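Local coordinates for protein CocE/NonD family hydrolase (Staphylococcus aureus subsp. aureus COL, PDB 3III) that probably hydrolyses ester or amide bonds as an alpha/beta-hydrolase of the CocE/NonD family, though its natural substrate is not established, at residues L195-M198 with Y199-V202; L243-D246 with F247-Q250. All blocks are in the same frame, centred on the assembly; numbering follows the deposited sequence.

Contact 1: residues L195-M198 with Y199-V202; sequences LNDM and YREV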
loop_
_atom_site.group_PDB
_atom_site.type_symbol
_atom_site.label_atom_id
_atom_site.label_comp_id
_atom_site.label_asym_id
_atom_site.label_seq_id
_atom_site.Cartn_x
_atom_site.Cartn_y
_atom_site.Cartn_z
ATOM N N LEU A 195 -3.124 -2.358 -1.284
ATOM C CA LEU A 195 -3.103 -2.672 -2.692
ATOM C C LEU A 195 -4.458 -3.221 -3.144
ATOM O O LEU A 195 -5.322 -3.541 -2.340
ATOM C CB LEU A 195 -1.992 -3.698 -2.999
ATOM C CG LEU A 195 -2.074 -5.093 -2.351
ATOM C CD1 LEU A 195 -2.871 -6.052 -3.155
ATOM C CD2 LEU A 195 -0.617 -5.624 -2.120
ATOM N N ASN A 196 -4.636 -3.321 -4.451
ATOM C CA ASN A 196 -5.819 -3.953 -4.991
ATOM C C ASN A 196 -5.661 -4.598 -6.384
ATOM O O ASN A 196 -6.633 -4.964 -6.995
ATOM C CB ASN A 196 -6.969 -2.965 -4.938
ATOM C CG ASN A 196 -6.605 -1.648 -5.498
ATOM O OD1 ASN A 196 -6.264 -1.544 -6.653
ATOM N ND2 ASN A 196 -6.602 -0.616 -4.645
ATOM N N ASP A 197 -4.416 -4.766 -6.838
ATOM C CA ASP A 197 -4.067 -5.462 -8.077
ATOM C C ASP A 197 -2.815 -6.270 -7.813
ATOM O O ASP A 197 -1.720 -5.769 -7.893
ATOM C CB ASP A 197 -3.857 -4.465 -9.216
ATOM C CG ASP A 197 -3.578 -5.149 -10.588
ATOM O OD1 ASP A 197 -3.230 -6.367 -10.638
ATOM O OD2 ASP A 197 -3.642 -4.399 -11.612
HETATM N N MSE A 198 -2.989 -7.519 -7.426
HETATM C CA MSE A 198 -1.876 -8.319 -6.949
HETATM C C MSE A 198 -0.797 -8.469 -7.989
HETATM O O MSE A 198 0.386 -8.429 -7.640
HETATM C CB MSE A 198 -2.334 -9.716 -6.504
HETATM C CG MSE A 198 -3.035 -9.704 -5.210
HETATM SE SE MSE A 198 -3.557 -11.545 -4.631
HETATM C CE MSE A 198 -1.683 -12.218 -4.249
ATOM N N TYR A 199 -1.171 -8.704 -9.244
ATOM C CA TYR A 199 -0.160 -8.888 -10.268
ATOM C C TYR A 199 0.804 -7.677 -10.390
ATOM O O TYR A 199 1.989 -7.836 -10.571
ATOM C CB TYR A 199 -0.825 -9.145 -11.637
ATOM C CG TYR A 199 0.185 -9.399 -12.664
ATOM C CD1 TYR A 199 0.720 -10.676 -12.839
ATOM C CD2 TYR A 199 0.674 -8.358 -13.452
ATOM C CE1 TYR A 199 1.762 -10.906 -13.811
ATOM C CE2 TYR A 199 1.649 -8.575 -14.377
ATOM C CZ TYR A 199 2.193 -9.850 -14.572
ATOM O OH TYR A 199 3.204 -10.018 -15.504
ATOM N N ARG A 200 0.273 -6.470 -10.312
ATOM C CA ARG A 200 1.053 -5.277 -10.545
ATOM C C ARG A 200 1.697 -4.756 -9.313
ATOM O O ARG A 200 2.579 -3.880 -9.432
ATOM C CB ARG A 200 0.204 -4.170 -11.175
ATOM C CG ARG A 200 -0.073 -4.407 -12.651
ATOM C CD ARG A 200 -0.930 -3.248 -13.270
ATOM N NE ARG A 200 -1.186 -3.544 -14.677
ATOM C CZ ARG A 200 -2.073 -4.420 -15.109
ATOM N NH1 ARG A 200 -2.845 -5.055 -14.245
ATOM N NH2 ARG A 200 -2.188 -4.659 -16.413
ATOM N N GLU A 201 1.243 -5.205 -8.138
ATOM C CA GLU A 201 1.588 -4.498 -6.900
ATOM C C GLU A 201 2.392 -5.292 -5.900
ATOM O O GLU A 201 3.139 -4.680 -5.156
ATOM C CB GLU A 201 0.374 -3.801 -6.280
ATOM C CG GLU A 201 -0.179 -2.807 -7.333
ATOM C CD GLU A 201 -1.535 -2.202 -7.101
ATOM O OE1 GLU A 201 -2.275 -2.656 -6.195
ATOM O OE2 GLU A 201 -1.879 -1.264 -7.893
ATOM N N VAL A 202 2.287 -6.629 -5.910
ATOM C CA VAL A 202 3.025 -7.456 -4.946
ATOM C C VAL A 202 3.667 -8.718 -5.575
ATOM O O VAL A 202 4.780 -9.046 -5.219
ATOM C CB VAL A 202 2.176 -7.852 -3.699
ATOM C CG1 VAL A 202 1.004 -8.803 -4.054
ATOM C CG2 VAL A 202 3.085 -8.453 -2.606
HETATM O O HOH W 1 -4.493 -0.947 -8.570
HETATM O O HOH W 2 -3.954 -8.927 -10.102
#
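E201 reaches back from the first turn of helix 198-203 to the loop before it, where its carboxylate gathers two successive backbone N-H groups. N196 N meets OE1 nearly head-on at 3.0 Å, with an N-H...O angle of 165°, whereas D197 N comes to the same oxygen from above the carboxylate plane at 3.1 Å. E201 OE2 is held by a salt bridge to R276 and by a water shared with N196 OD1, while N196 ND2 donates to G277 O. L195 lays CB against E201 OE1 and CD2 on V202 CB at 3.9 Å. This is the tightly packed part, with helix 170-179 behind L195 and helix 213-224 over M198 and V202. D197 occupies the N-cap of a short helix that follows a central strand of the alpha/beta-hydrolase sheet, and M198 O accepts from V202 N at 3.1 Å. The contact is buried overall; R200 is its partly exposed end. Here CG of D197 stands anti to the backbone N (chi1 -176°), which carries OD2 to R200; its syn lone pair takes NH1 at 2.8 Å in a salt bridge, the carboxylate and guanidinium planes 61° apart. Q252 also binds OD2, and a water bridges D197 OD1 and Y199 N.

Contact 2: residues L243-D246 with F247-Q250; sequences LFDD and FWKQ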
loop_
_atom_site.group_PDB
_atom_site.type_symbol
_atom_site.label_atom_id
_atom_site.label_comp_id
_atom_site.label_asym_id
_atom_site.label_seq_id
_atom_site.Cartn_x
_atom_site.Cartn_y
_atom_site.Cartn_z
ATOM N N LEU A 243 2.130 -13.731 -16.547
ATOM C CA LEU A 243 1.489 -12.652 -17.281
ATOM C C LEU A 243 0.162 -12.331 -16.584
ATOM O O LEU A 243 -0.328 -13.108 -15.752
ATOM C CB LEU A 243 1.247 -13.060 -18.743
ATOM C CG LEU A 243 2.506 -13.140 -19.616
ATOM C CD1 LEU A 243 2.229 -13.986 -20.835
ATOM C CD2 LEU A 243 2.928 -11.650 -19.916
ATOM N N PHE A 244 -0.432 -11.204 -16.951
ATOM C CA PHE A 244 -1.693 -10.740 -16.368
ATOM C C PHE A 244 -2.794 -11.472 -17.128
ATOM O O PHE A 244 -3.354 -10.953 -18.056
ATOM C CB PHE A 244 -1.813 -9.211 -16.503
ATOM C CG PHE A 244 -3.050 -8.624 -15.851
ATOM C CD1 PHE A 244 -3.260 -8.749 -14.493
ATOM C CD2 PHE A 244 -3.990 -7.915 -16.604
ATOM C CE1 PHE A 244 -4.377 -8.203 -13.892
ATOM C CE2 PHE A 244 -5.113 -7.336 -16.002
ATOM C CZ PHE A 244 -5.309 -7.514 -14.638
ATOM N N ASP A 245 -3.088 -12.701 -16.709
ATOM C CA ASP A 245 -3.993 -13.594 -17.440
ATOM C C ASP A 245 -5.339 -13.702 -16.689
ATOM O O ASP A 245 -5.611 -12.893 -15.812
ATOM C CB ASP A 245 -3.297 -14.962 -17.613
ATOM C CG ASP A 245 -2.877 -15.607 -16.278
ATOM O OD1 ASP A 245 -3.227 -15.084 -15.198
ATOM O OD2 ASP A 245 -2.172 -16.655 -16.306
ATOM N N ASP A 246 -6.197 -14.667 -17.019
ATOM C CA ASP A 246 -7.493 -14.737 -16.349
ATOM C C ASP A 246 -7.352 -14.925 -14.831
ATOM O O ASP A 246 -8.160 -14.414 -14.049
ATOM C CB ASP A 246 -8.334 -15.921 -16.891
ATOM C CG ASP A 246 -8.795 -15.707 -18.333
ATOM O OD1 ASP A 246 -8.633 -14.570 -18.839
ATOM O OD2 ASP A 246 -9.339 -16.672 -18.961
ATOM N N PHE A 247 -6.375 -15.728 -14.416
ATOM C CA PHE A 247 -6.076 -15.884 -12.981
ATOM C C PHE A 247 -5.863 -14.551 -12.255
ATOM O O PHE A 247 -6.559 -14.251 -11.250
ATOM C CB PHE A 247 -4.848 -16.787 -12.776
ATOM C CG PHE A 247 -4.484 -16.944 -11.330
ATOM C CD1 PHE A 247 -5.116 -17.912 -10.553
ATOM C CD2 PHE A 247 -3.567 -16.090 -10.732
ATOM C CE1 PHE A 247 -4.817 -18.041 -9.221
ATOM C CE2 PHE A 247 -3.267 -16.208 -9.398
ATOM C CZ PHE A 247 -3.895 -17.193 -8.635
ATOM N N TRP A 248 -4.918 -13.760 -12.743
ATOM C CA TRP A 248 -4.592 -12.492 -12.102
ATOM C C TRP A 248 -5.652 -11.417 -12.293
ATOM O O TRP A 248 -5.773 -10.551 -11.433
ATOM C CB TRP A 248 -3.224 -11.953 -12.548
ATOM C CG TRP A 248 -2.047 -12.734 -11.983
ATOM C CD1 TRP A 248 -1.100 -13.428 -12.690
ATOM C CD2 TRP A 248 -1.744 -12.957 -10.611
ATOM N NE1 TRP A 248 -0.177 -13.974 -11.829
ATOM C CE2 TRP A 248 -0.564 -13.712 -10.554
ATOM C CE3 TRP A 248 -2.313 -12.522 -9.408
ATOM C CZ2 TRP A 248 0.039 -14.088 -9.323
ATOM C CZ3 TRP A 248 -1.724 -12.906 -8.210
ATOM C CH2 TRP A 248 -0.587 -13.713 -8.184
ATOM N N LYS A 249 -6.401 -11.449 -13.412
ATOM C CA LYS A 249 -7.501 -10.499 -13.592
ATOM C C LYS A 249 -8.547 -10.631 -12.489
ATOM O O LYS A 249 -9.154 -9.654 -12.096
ATOM C CB LYS A 249 -8.155 -10.644 -14.986
ATOM C CG LYS A 249 -7.256 -10.143 -16.136
ATOM C CD LYS A 249 -7.735 -10.535 -17.547
ATOM C CE LYS A 249 -6.762 -10.008 -18.591
ATOM N NZ LYS A 249 -7.246 -10.298 -19.946
ATOM N N GLN A 250 -8.751 -11.839 -11.977
ATOM C CA GLN A 250 -9.651 -12.056 -10.837
ATOM C C GLN A 250 -9.087 -11.546 -9.514
ATOM O O GLN A 250 -9.818 -11.553 -8.489
ATOM C CB GLN A 250 -9.957 -13.535 -10.685
ATOM C CG GLN A 250 -10.735 -14.081 -11.846
ATOM C CD GLN A 250 -10.962 -15.543 -11.702
ATOM O OE1 GLN A 250 -11.651 -15.979 -10.785
ATOM N NE2 GLN A 250 -10.399 -16.335 -12.612
#
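The backbone passes through an inverse gamma turn centred on F244 and then coils into the short helix 246-249, where K249 N donates to D245 O at 2.9 Å. Side chains close the turn on two flanks. On one, D245 folds its carboxylate back over the helix start: CG sits between its own N and carbonyl carbon (chi1 57°), and OD1 accepts W248 N almost in line with its C-O bond, at 3.3 Å and an N-H...O angle of 168°. H241 binds the other oxygen, OD2, which should help to hold the carboxylate in this orientation. The same histidine offers its carbonyl to W248 NE1, while L243 O lies at the edge of the indole, 3.2 Å from W248 CD1. On the other flank, K249 runs across F244 at about a right angle; its CG rests over one ring face, 3.8 Å from the centroid, in a CH-pi contact displaced toward the rim. F244 CD1 also touches W248 CB at 3.7 Å, tying the phenyl ring to the buried side of the turn. At the exposed end, Q250 NE2 reaches D246 O at 3.3 Å from well above the carbonyl plane, beside a weak bond from Q250 N to that oxygen. A bond from an aspartate side chain to the N-H three residues later is the classic N-cap of an alpha-helix.

Each contact begins a short helix with an aspartate at the N-cap position, but only D245 makes a direct side-chain capping bond; D197 turns its carboxylate to R200 and a water. They lie at two depths of the catalytic domain, their centres about 9 Å and 20 Å from that of the chain and 11 Å from each other. The two turns also pack together. Y199 CD1 comes within 3.3 Å of W248 CD1, the ring planes about 55° apart, and M198 CB touches W248 CZ3 at 3.7 Å. The guanidinium of R200 makes a cation-pi contact with F244, its NH1 3.5 Å from CZ. A bound palmitic acid lies about 8 Å from the side chain of L195, too far for direct contact.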